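Local coordinates for putative peptide ABC-transport system periplasmic peptide-binding protein (Campylobacter jejuni, PDB 4OEV) that binds nickel outside the cytoplasm, here with oxalate, as the solute-binding component of an ABC-type importer, probably delivering it for uptake, at residues D418-I423 and L448-P453; R396-S401 and F454-Y459; H285-S290 and K439-F444. All coordinates share one frame; numbering follows the deposited sequence.

Contact 1 of 3, residues D418-I423 and L448-P453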
loop_
_atom_site.group_PDB
_atom_site.type_symbol
_atom_site.label_atom_id
_atom_site.label_comp_id
_atom_site.label_asym_id
_atom_site.label_seq_id
_atom_site.Cartn_x
_atom_site.Cartn_y
_atom_site.Cartn_z
ATOM N N ASP A 418 9.921 -2.537 18.702
ATOM C CA ASP A 418 11.397 -2.409 18.757
ATOM C C ASP A 418 11.791 -0.980 19.005
ATOM O O ASP A 418 11.358 -0.079 18.253
ATOM C CB ASP A 418 12.045 -2.866 17.465
ATOM C CG ASP A 418 13.549 -2.872 17.530
ATOM O OD1 ASP A 418 14.216 -1.862 17.181
ATOM O OD2 ASP A 418 14.099 -3.918 17.959
ATOM N N LYS A 419 12.577 -0.743 20.058
ATOM C CA LYS A 419 12.939 0.623 20.391
ATOM C C LYS A 419 13.801 1.308 19.321
ATOM O O LYS A 419 13.583 2.503 19.028
ATOM C CB LYS A 419 13.689 0.699 21.729
ATOM C CG LYS A 419 12.849 0.546 22.959
ATOM C CD LYS A 419 13.765 0.844 24.179
ATOM C CE LYS A 419 13.100 0.422 25.513
ATOM N NZ LYS A 419 14.186 0.445 26.556
ATOM N N LYS A 420 14.785 0.603 18.763
ATOM C CA LYS A 420 15.649 1.241 17.770
ATOM C C LYS A 420 14.832 1.555 16.493
ATOM O O LYS A 420 15.058 2.578 15.856
ATOM C CB LYS A 420 16.882 0.395 17.437
ATOM C CG LYS A 420 17.969 0.391 18.539
ATOM C CD LYS A 420 19.126 -0.534 18.169
ATOM C CE LYS A 420 18.744 -2.009 18.358
ATOM N NZ LYS A 420 19.722 -3.006 17.760
ATOM N N VAL A 421 13.894 0.676 16.136
ATOM C CA VAL A 421 13.042 0.988 15.005
ATOM C C VAL A 421 12.186 2.221 15.302
ATOM O O VAL A 421 12.146 3.151 14.471
ATOM C CB VAL A 421 12.156 -0.155 14.621
ATOM C CG1 VAL A 421 11.096 0.333 13.665
ATOM C CG2 VAL A 421 13.045 -1.337 14.003
ATOM N N ASP A 422 11.526 2.252 16.465
ATOM C CA ASP A 422 10.671 3.406 16.804
ATOM C C ASP A 422 11.424 4.714 16.700
ATOM O O ASP A 422 10.923 5.671 16.108
ATOM C CB ASP A 422 10.060 3.315 18.208
ATOM C CG ASP A 422 9.006 2.241 18.328
ATOM O OD1 ASP A 422 8.519 1.729 17.269
ATOM O OD2 ASP A 422 8.633 1.909 19.494
ATOM N N ILE A 423 12.631 4.749 17.266
ATOM C CA ILE A 423 13.445 5.955 17.311
ATOM C C ILE A 423 13.934 6.385 15.910
ATOM O O ILE A 423 13.986 7.574 15.560
ATOM C CB ILE A 423 14.646 5.731 18.234
ATOM C CG1 ILE A 423 14.163 5.564 19.672
ATOM C CG2 ILE A 423 15.630 6.859 18.125
ATOM C CD1 ILE A 423 15.241 5.015 20.615
ATOM N N LEU A 448 15.952 -3.411 11.820
ATOM C CA LEU A 448 15.101 -4.480 11.287
ATOM C C LEU A 448 15.870 -5.765 11.122
ATOM O O LEU A 448 15.334 -6.817 11.390
ATOM C CB LEU A 448 14.483 -4.115 9.922
ATOM C CG LEU A 448 13.246 -3.200 9.893
ATOM C CD1 LEU A 448 12.698 -3.169 8.442
ATOM C CD2 LEU A 448 12.170 -3.558 10.873
ATOM N N TYR A 449 17.110 -5.695 10.660
ATOM C CA TYR A 449 17.927 -6.891 10.483
ATOM C C TYR A 449 18.178 -7.540 11.848
ATOM O O TYR A 449 18.167 -8.770 11.958
ATOM C CB TYR A 449 19.284 -6.600 9.784
ATOM C CG TYR A 449 20.216 -7.803 9.911
ATOM C CD1 TYR A 449 20.112 -8.899 9.044
ATOM C CD2 TYR A 449 21.149 -7.889 10.951
ATOM C CE1 TYR A 449 20.908 -10.008 9.197
ATOM C CE2 TYR A 449 21.957 -9.010 11.100
ATOM C CZ TYR A 449 21.829 -10.063 10.223
ATOM O OH TYR A 449 22.629 -11.187 10.358
ATOM N N GLU A 450 18.471 -6.731 12.869
ATOM C CA GLU A 450 18.847 -7.263 14.187
ATOM C C GLU A 450 17.656 -7.885 14.916
ATOM O O GLU A 450 17.802 -8.760 15.775
ATOM C CB GLU A 450 19.480 -6.166 15.085
ATOM C CG GLU A 450 20.804 -5.553 14.546
ATOM C CD GLU A 450 21.954 -6.559 14.373
ATOM O OE1 GLU A 450 21.948 -7.645 15.013
ATOM O OE2 GLU A 450 22.890 -6.260 13.595
ATOM N N ASN A 451 16.474 -7.387 14.605
ATOM C CA ASN A 451 15.270 -7.856 15.238
ATOM C C ASN A 451 14.172 -7.931 14.185
ATOM O O ASN A 451 13.288 -7.065 14.115
ATOM C CB ASN A 451 14.893 -6.942 16.400
ATOM C CG ASN A 451 13.691 -7.450 17.165
ATOM O OD1 ASN A 451 13.322 -8.637 17.086
ATOM N ND2 ASN A 451 13.088 -6.576 17.919
ATOM N N PRO A 452 14.224 -8.980 13.358
ATOM C CA PRO A 452 13.377 -9.069 12.155
ATOM C C PRO A 452 11.890 -9.308 12.494
ATOM O O PRO A 452 11.529 -10.242 13.187
ATOM C CB PRO A 452 13.991 -10.247 11.380
ATOM C CG PRO A 452 14.701 -11.097 12.469
ATOM C CD PRO A 452 15.176 -10.094 13.495
ATOM N N PRO A 453 11.025 -8.407 12.029
ATOM C CA PRO A 453 9.588 -8.606 12.230
ATOM C C PRO A 453 9.031 -9.632 11.228
ATOM O O PRO A 453 7.909 -10.145 11.414
ATOM C CB PRO A 453 9.019 -7.225 11.934
ATOM C CG PRO A 453 9.962 -6.668 10.926
ATOM C CD PRO A 453 11.316 -7.101 11.395
#
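D418 and N451 meet at the open end of an antiparallel helical hairpin: D418 is the N-cap of helix 419-429, and N451 is the first residue to leave helical geometry at the end of helix 434-450. This helical hairpin belongs to a periplasmic binding protein of solute-binding family 5.

The polar part of the contact is one hydrogen bond, from N451 ND2 to D418 OD2 at 2.8 Å. It is nearly straight, 177° at the hydrogen. The acceptor lies in the plane of the asparagine amide, whereas the donor reaches D418 OD2 on its anti side, 19° out of the carboxylate plane; the two flat groups are steeply inclined to each other. With CG of D418 anti to the backbone N (chi1 -175°), the carboxylate is carried to where OD2 faces N451 while OD1 accepts from V421 N at 2.8 Å, the capping bond. The cap of one helix is thereby tied to the end of the other. The amide of N451 is held at both ends, since its OD1 accepts from R259, which also bonds to P452 O.

The apolar part is V421 against L448, with single methyls, CG2 and CD2, 3.9 Å apart. F398 covers both residues, and V421 also leans on F444 and A447.

On the exposed side K420 reaches across with a chain bent at chi3. Its ammonium does not pair with the E450 carboxylate, as K420 NZ and E450 OE1 are 5.8 Å apart; E450 OE2 makes a long, weak ion pair with K298. K420 NZ sits 4.1 Å from E450 CB.

Contact 2 of 3, residues R396-S401 and F454-Y459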
loop_
_atom_site.group_PDB
_atom_site.type_symbol
_atom_site.label_atom_id
_atom_site.label_comp_id
_atom_site.label_asym_id
_atom_site.label_seq_id
_atom_site.Cartn_x
_atom_site.Cartn_y
_atom_site.Cartn_z
ATOM N N ARG A 396 3.220 3.351 9.890
ATOM C CA ARG A 396 2.022 2.635 10.377
ATOM C C ARG A 396 2.285 1.130 10.454
ATOM O O ARG A 396 1.469 0.405 11.049
ATOM C CB ARG A 396 0.811 2.851 9.454
ATOM C CG ARG A 396 0.181 4.249 9.685
ATOM C CD ARG A 396 -0.795 4.641 8.561
ATOM N NE ARG A 396 -0.041 5.014 7.365
ATOM C CZ ARG A 396 -0.588 5.501 6.242
ATOM N NH1 ARG A 396 0.195 5.835 5.231
ATOM N NH2 ARG A 396 -1.897 5.665 6.133
ATOM N N VAL A 397 3.365 0.689 9.819
ATOM C CA VAL A 397 3.595 -0.800 9.723
ATOM C C VAL A 397 4.472 -1.379 10.853
ATOM O O VAL A 397 4.190 -2.489 11.348
ATOM C CB VAL A 397 4.206 -1.147 8.352
ATOM C CG1 VAL A 397 4.668 -2.681 8.242
ATOM C CG2 VAL A 397 3.224 -0.859 7.258
ATOM N N PHE A 398 5.516 -0.644 11.249
ATOM C CA PHE A 398 6.564 -1.141 12.175
ATOM C C PHE A 398 6.582 -0.423 13.510
ATOM O O PHE A 398 7.132 -0.928 14.478
ATOM C CB PHE A 398 7.952 -0.977 11.535
ATOM C CG PHE A 398 8.091 -1.756 10.212
ATOM C CD1 PHE A 398 8.156 -3.137 10.229
ATOM C CD2 PHE A 398 8.130 -1.091 8.994
ATOM C CE1 PHE A 398 8.256 -3.860 9.021
ATOM C CE2 PHE A 398 8.225 -1.792 7.794
ATOM C CZ PHE A 398 8.301 -3.185 7.811
ATOM N N GLU A 399 6.069 0.806 13.553
ATOM C CA GLU A 399 6.223 1.535 14.788
ATOM C C GLU A 399 5.303 1.044 15.893
ATOM O O GLU A 399 4.124 0.637 15.656
ATOM C CB GLU A 399 6.041 3.054 14.488
ATOM C CG GLU A 399 6.965 3.992 15.260
ATOM C CD GLU A 399 6.239 4.503 16.456
ATOM O OE1 GLU A 399 6.852 5.222 17.271
ATOM O OE2 GLU A 399 5.004 4.243 16.548
ATOM N N SER A 400 5.818 1.083 17.141
ATOM C CA SER A 400 5.089 0.482 18.268
ATOM C C SER A 400 3.700 1.012 18.489
ATOM O O SER A 400 2.803 0.244 18.819
ATOM C CB SER A 400 5.828 0.727 19.608
ATOM O OG SER A 400 6.860 -0.223 19.750
ATOM N N SER A 401 3.491 2.344 18.365
ATOM C CA SER A 401 2.170 2.891 18.639
ATOM C C SER A 401 1.125 2.499 17.580
ATOM O O SER A 401 -0.077 2.807 17.708
ATOM C CB SER A 401 2.203 4.436 18.768
ATOM O OG SER A 401 2.547 5.053 17.521
ATOM N N PHE A 454 9.766 -9.813 10.129
ATOM C CA PHE A 454 9.279 -10.579 8.962
ATOM C C PHE A 454 10.286 -11.633 8.504
ATOM O O PHE A 454 11.467 -11.627 8.902
ATOM C CB PHE A 454 9.004 -9.704 7.712
ATOM C CG PHE A 454 7.915 -8.617 7.839
ATOM C CD1 PHE A 454 6.987 -8.534 8.901
ATOM C CD2 PHE A 454 7.775 -7.705 6.781
ATOM C CE1 PHE A 454 6.038 -7.485 8.952
ATOM C CE2 PHE A 454 6.822 -6.662 6.821
ATOM C CZ PHE A 454 5.943 -6.568 7.892
ATOM N N ILE A 455 9.844 -12.482 7.575
ATOM C CA ILE A 455 10.777 -13.004 6.564
ATOM C C ILE A 455 10.485 -12.243 5.260
ATOM O O ILE A 455 9.378 -12.413 4.699
ATOM C CB ILE A 455 10.631 -14.478 6.254
ATOM C CG1 ILE A 455 10.827 -15.318 7.527
ATOM C CG2 ILE A 455 11.642 -14.840 5.212
ATOM C CD1 ILE A 455 10.631 -16.811 7.281
ATOM N N PHE A 456 11.385 -11.353 4.831
ATOM C CA PHE A 456 11.137 -10.644 3.554
ATOM C C PHE A 456 11.385 -11.630 2.416
ATOM O O PHE A 456 12.348 -12.377 2.465
ATOM C CB PHE A 456 12.017 -9.432 3.388
ATOM C CG PHE A 456 11.556 -8.248 4.168
ATOM C CD1 PHE A 456 10.819 -7.242 3.535
ATOM C CD2 PHE A 456 11.846 -8.122 5.499
ATOM C CE1 PHE A 456 10.391 -6.116 4.221
ATOM C CE2 PHE A 456 11.387 -6.957 6.223
ATOM C CZ PHE A 456 10.678 -5.977 5.553
ATOM N N LEU A 457 10.544 -11.612 1.396
ATOM C CA LEU A 457 10.676 -12.630 0.342
ATOM C C LEU A 457 11.001 -11.987 -0.999
ATOM O O LEU A 457 12.083 -12.218 -1.537
ATOM C CB LEU A 457 9.396 -13.453 0.267
ATOM C CG LEU A 457 9.145 -14.243 1.559
ATOM C CD1 LEU A 457 7.687 -14.759 1.596
ATOM C CD2 LEU A 457 10.121 -15.432 1.610
ATOM N N ALA A 458 10.105 -11.155 -1.548
ATOM C CA ALA A 458 10.373 -10.636 -2.876
ATOM C C ALA A 458 9.622 -9.317 -3.178
ATOM O O ALA A 458 8.514 -9.107 -2.689
ATOM C CB ALA A 458 10.007 -11.663 -3.927
ATOM N N TYR A 459 10.239 -8.481 -3.999
ATOM C CA TYR A 459 9.581 -7.321 -4.612
ATOM C C TYR A 459 8.959 -7.754 -5.946
ATOM O O TYR A 459 9.565 -8.521 -6.674
ATOM C CB TYR A 459 10.578 -6.198 -4.849
ATOM C CG TYR A 459 10.857 -5.369 -3.602
ATOM C CD1 TYR A 459 10.213 -4.157 -3.387
ATOM C CD2 TYR A 459 11.802 -5.774 -2.674
ATOM C CE1 TYR A 459 10.487 -3.370 -2.250
ATOM C CE2 TYR A 459 12.072 -5.008 -1.519
ATOM C CZ TYR A 459 11.425 -3.810 -1.322
ATOM O OH TYR A 459 11.694 -3.060 -0.192
#
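F454 opens strand 454-467, the long strand of an antiparallel sheet in this solute-binding protein, and its ring meets the end of helix 395-398. With CG beside the backbone N (chi1 -62°), the ring of F454 extends toward the helix and presents CE2 and CZ to F398. F398 CE1 lies over one face of the F454 ring, 3.7 Å from F454 CZ. The planes are inclined at 45°, neither parallel nor perpendicular, and the centroids are 5.4 Å apart. V397 adds a second touch, its CG1 4.1 Å from F454 CZ. The same V397 CG1 sits over the centre of the F398 ring, 3.6 Å above its plane, so a single methyl packs against both phenyl groups. Y241 of the neighbouring strand 241-246 borders F398 and F454.

Two residues on, F456 carries the next ring. F454 CD2 lies 3.6 Å above one face of it, offset toward the rim, so an edge atom of F454 covers part of that face. F398 CZ approaches F456 CZ to 4.3 Å at the edge of the F456 ring, near its plane. L457 and A458 then form a classic beta bulge opposite R242. Y459 OH is hydrogen-bonded to H285 O and E288 N.

Contact 3 of 3, residues H285-S290 and K439-F444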
loop_
_atom_site.group_PDB
_atom_site.type_symbol
_atom_site.label_atom_id
_atom_site.label_comp_id
_atom_site.label_asym_id
_atom_site.label_seq_id
_atom_site.Cartn_x
_atom_site.Cartn_y
_atom_site.Cartn_z
ATOM N N HIS A 285 14.565 -6.013 2.846
ATOM C CA HIS A 285 14.039 -4.975 3.746
ATOM C C HIS A 285 13.001 -4.103 2.996
ATOM O O HIS A 285 12.783 -4.318 1.809
ATOM C CB HIS A 285 15.197 -4.161 4.344
ATOM C CG HIS A 285 15.802 -3.135 3.427
ATOM N ND1 HIS A 285 15.129 -2.003 3.012
ATOM C CD2 HIS A 285 17.057 -3.025 2.931
ATOM C CE1 HIS A 285 15.921 -1.273 2.259
ATOM N NE2 HIS A 285 17.101 -1.864 2.196
ATOM N N PRO A 286 12.318 -3.168 3.693
ATOM C CA PRO A 286 11.084 -2.658 3.064
ATOM C C PRO A 286 11.261 -1.369 2.254
ATOM O O PRO A 286 10.263 -0.793 1.761
ATOM C CB PRO A 286 10.185 -2.410 4.262
ATOM C CG PRO A 286 11.132 -1.972 5.326
ATOM C CD PRO A 286 12.469 -2.645 5.059
ATOM N N LEU A 287 12.504 -0.966 2.034
ATOM C CA LEU A 287 12.745 0.296 1.342
ATOM C C LEU A 287 13.711 0.176 0.166
ATOM O O LEU A 287 14.435 1.132 -0.136
ATOM C CB LEU A 287 13.266 1.339 2.352
ATOM C CG LEU A 287 12.284 1.830 3.408
ATOM C CD1 LEU A 287 12.997 2.648 4.441
ATOM C CD2 LEU A 287 11.181 2.670 2.767
ATOM N N GLU A 288 13.698 -0.973 -0.531
ATOM C CA GLU A 288 14.706 -1.265 -1.576
ATOM C C GLU A 288 14.427 -0.632 -2.953
ATOM O O GLU A 288 15.212 -0.800 -3.915
ATOM C CB GLU A 288 14.853 -2.779 -1.725
ATOM C CG GLU A 288 15.416 -3.394 -0.428
ATOM C CD GLU A 288 15.843 -4.834 -0.599
ATOM O OE1 GLU A 288 15.121 -5.720 -0.066
ATOM O OE2 GLU A 288 16.871 -5.064 -1.264
ATOM N N ARG A 289 13.319 0.091 -3.044
ATOM C CA ARG A 289 13.061 0.906 -4.224
ATOM C C ARG A 289 12.991 2.388 -3.849
ATOM O O ARG A 289 12.612 3.233 -4.684
ATOM C CB ARG A 289 11.765 0.488 -4.919
ATOM C CG ARG A 289 11.917 -0.790 -5.752
ATOM C CD ARG A 289 11.152 -0.654 -7.054
ATOM N NE ARG A 289 11.099 -1.940 -7.740
ATOM C CZ ARG A 289 11.886 -2.277 -8.756
ATOM N NH1 ARG A 289 12.766 -1.398 -9.230
ATOM N NH2 ARG A 289 11.777 -3.484 -9.316
ATOM N N SER A 290 13.469 2.694 -2.652
ATOM C CA SER A 290 13.510 4.075 -2.133
ATOM C C SER A 290 14.873 4.756 -2.194
ATOM O O SER A 290 15.906 4.078 -2.179
ATOM C CB SER A 290 13.070 4.068 -0.683
ATOM O OG SER A 290 13.163 5.388 -0.162
ATOM N N LYS A 439 20.482 8.638 6.900
ATOM C CA LYS A 439 21.183 8.060 8.048
ATOM C C LYS A 439 20.222 7.332 8.974
ATOM O O LYS A 439 20.491 6.211 9.396
ATOM C CB LYS A 439 21.926 9.136 8.828
ATOM C CG LYS A 439 22.715 8.620 10.009
ATOM C CD LYS A 439 22.924 9.748 11.050
ATOM C CE LYS A 439 23.417 9.208 12.418
ATOM N NZ LYS A 439 22.632 8.054 13.013
ATOM N N TYR A 440 19.113 7.970 9.294
ATOM C CA TYR A 440 18.116 7.395 10.181
ATOM C C TYR A 440 17.410 6.179 9.547
ATOM O O TYR A 440 17.119 5.170 10.221
ATOM C CB TYR A 440 17.130 8.480 10.557
ATOM C CG TYR A 440 17.776 9.588 11.381
ATOM C CD1 TYR A 440 18.741 9.300 12.355
ATOM C CD2 TYR A 440 17.421 10.910 11.188
ATOM C CE1 TYR A 440 19.321 10.322 13.135
ATOM C CE2 TYR A 440 17.999 11.936 11.947
ATOM C CZ TYR A 440 18.933 11.633 12.912
ATOM O OH TYR A 440 19.480 12.657 13.636
ATOM N N TYR A 441 17.137 6.272 8.246
ATOM C CA TYR A 441 16.571 5.116 7.538
ATOM C C TYR A 441 17.599 3.997 7.538
ATOM O O TYR A 441 17.230 2.851 7.676
ATOM C CB TYR A 441 16.143 5.506 6.095
ATOM C CG TYR A 441 14.864 6.267 6.159
ATOM C CD1 TYR A 441 13.786 5.732 6.852
ATOM C CD2 TYR A 441 14.750 7.557 5.641
ATOM C CE1 TYR A 441 12.620 6.412 6.981
ATOM C CE2 TYR A 441 13.580 8.259 5.774
ATOM C CZ TYR A 441 12.511 7.669 6.435
ATOM O OH TYR A 441 11.326 8.315 6.595
ATOM N N LYS A 442 18.905 4.316 7.463
ATOM C CA LYS A 442 19.880 3.235 7.619
ATOM C C LYS A 442 19.793 2.591 9.013
ATOM O O LYS A 442 19.776 1.357 9.131
ATOM C CB LYS A 442 21.299 3.736 7.349
ATOM C CG LYS A 442 22.368 2.660 7.516
ATOM C CD LYS A 442 23.754 3.282 7.602
ATOM C CE LYS A 442 24.865 2.277 7.355
ATOM N NZ LYS A 442 25.109 1.355 8.523
ATOM N N ASP A 443 19.660 3.399 10.069
ATOM C CA ASP A 443 19.452 2.868 11.426
ATOM C C ASP A 443 18.211 1.961 11.477
ATOM O O ASP A 443 18.226 0.866 12.043
ATOM C CB ASP A 443 19.280 4.016 12.437
ATOM C CG ASP A 443 20.573 4.776 12.687
ATOM O OD1 ASP A 443 21.650 4.217 12.428
ATOM O OD2 ASP A 443 20.514 5.949 13.130
ATOM N N PHE A 444 17.144 2.423 10.855
ATOM C CA PHE A 444 15.930 1.669 10.780
ATOM C C PHE A 444 16.130 0.279 10.111
ATOM O O PHE A 444 15.729 -0.774 10.663
ATOM C CB PHE A 444 14.895 2.516 10.023
ATOM C CG PHE A 444 13.696 1.727 9.536
ATOM C CD1 PHE A 444 12.854 1.124 10.432
ATOM C CD2 PHE A 444 13.418 1.614 8.183
ATOM C CE1 PHE A 444 11.752 0.409 10.016
ATOM C CE2 PHE A 444 12.324 0.901 7.749
ATOM C CZ PHE A 444 11.481 0.288 8.661
#
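P286 and L287 press against F444 and Y441 of helix 434-450 from a loop that follows strand 280-282. The loop enters through H285, whose side chain makes no contact with 439-444 but packs on I445 of the same helix and organises the bend. H285 ND1 accepts from L287 N at 3.0 Å, with the donor tilted 21° out of the imidazole plane, and the other ring nitrogen is bonded to N293. The aliphatic part of E288 lies over the centre of one imidazole face, and the E288 carboxylate turns back so that OE1 takes the backbone N of H285 from above the carboxylate plane.

P286 comes next, its ring crossing F444 obliquely. P286 CG is 3.9 Å from F444 CE2 and nearly as close to CZ, while other surfaces of the proline rest on L448 and F456. In this solute-binding family 5 protein the proline thus lies between helix 434-450 and strand 454-467, which follows it in the chain.

L287 follows and begins a type I beta turn that runs to S290, closed by a bond from S290 N to L287 O. One methyl makes both of its contacts with the helix: L287 CD1 is 3.8 Å from F444 CE2, at the edge of that ring and near its plane, and 4.0 Å from Y441 CD1. The methyl is wedged between two rings one helical turn apart. F444 can meet it because its CG is anti to the backbone N (chi1 164°), which places CD2 and CE2 beside L287, at about a right angle.

The three contacts lie on the same side of the chain's centre, with centres 10 Å apart for contacts 1 and 2 and 12 Å from each of these to contact 3. Contacts 1 and 3 share helix 434-450, which is followed, after the turn at N451-P453, by strand 454-467 of contact 2. Along the chain contact 1 is nested inside the loop closed by contact 2, whereas contact 3 crosses both. Contacts 1 and 2 touch directly: P453 packs on F398, and D422 OD1 is probably bonded to S400 N. Helices 395-398, 419-429 and 434-450 are thus joined to the sheet in one continuous packed region; the V397 side chain of contact 2 is about 8 Å from the bound oxalate.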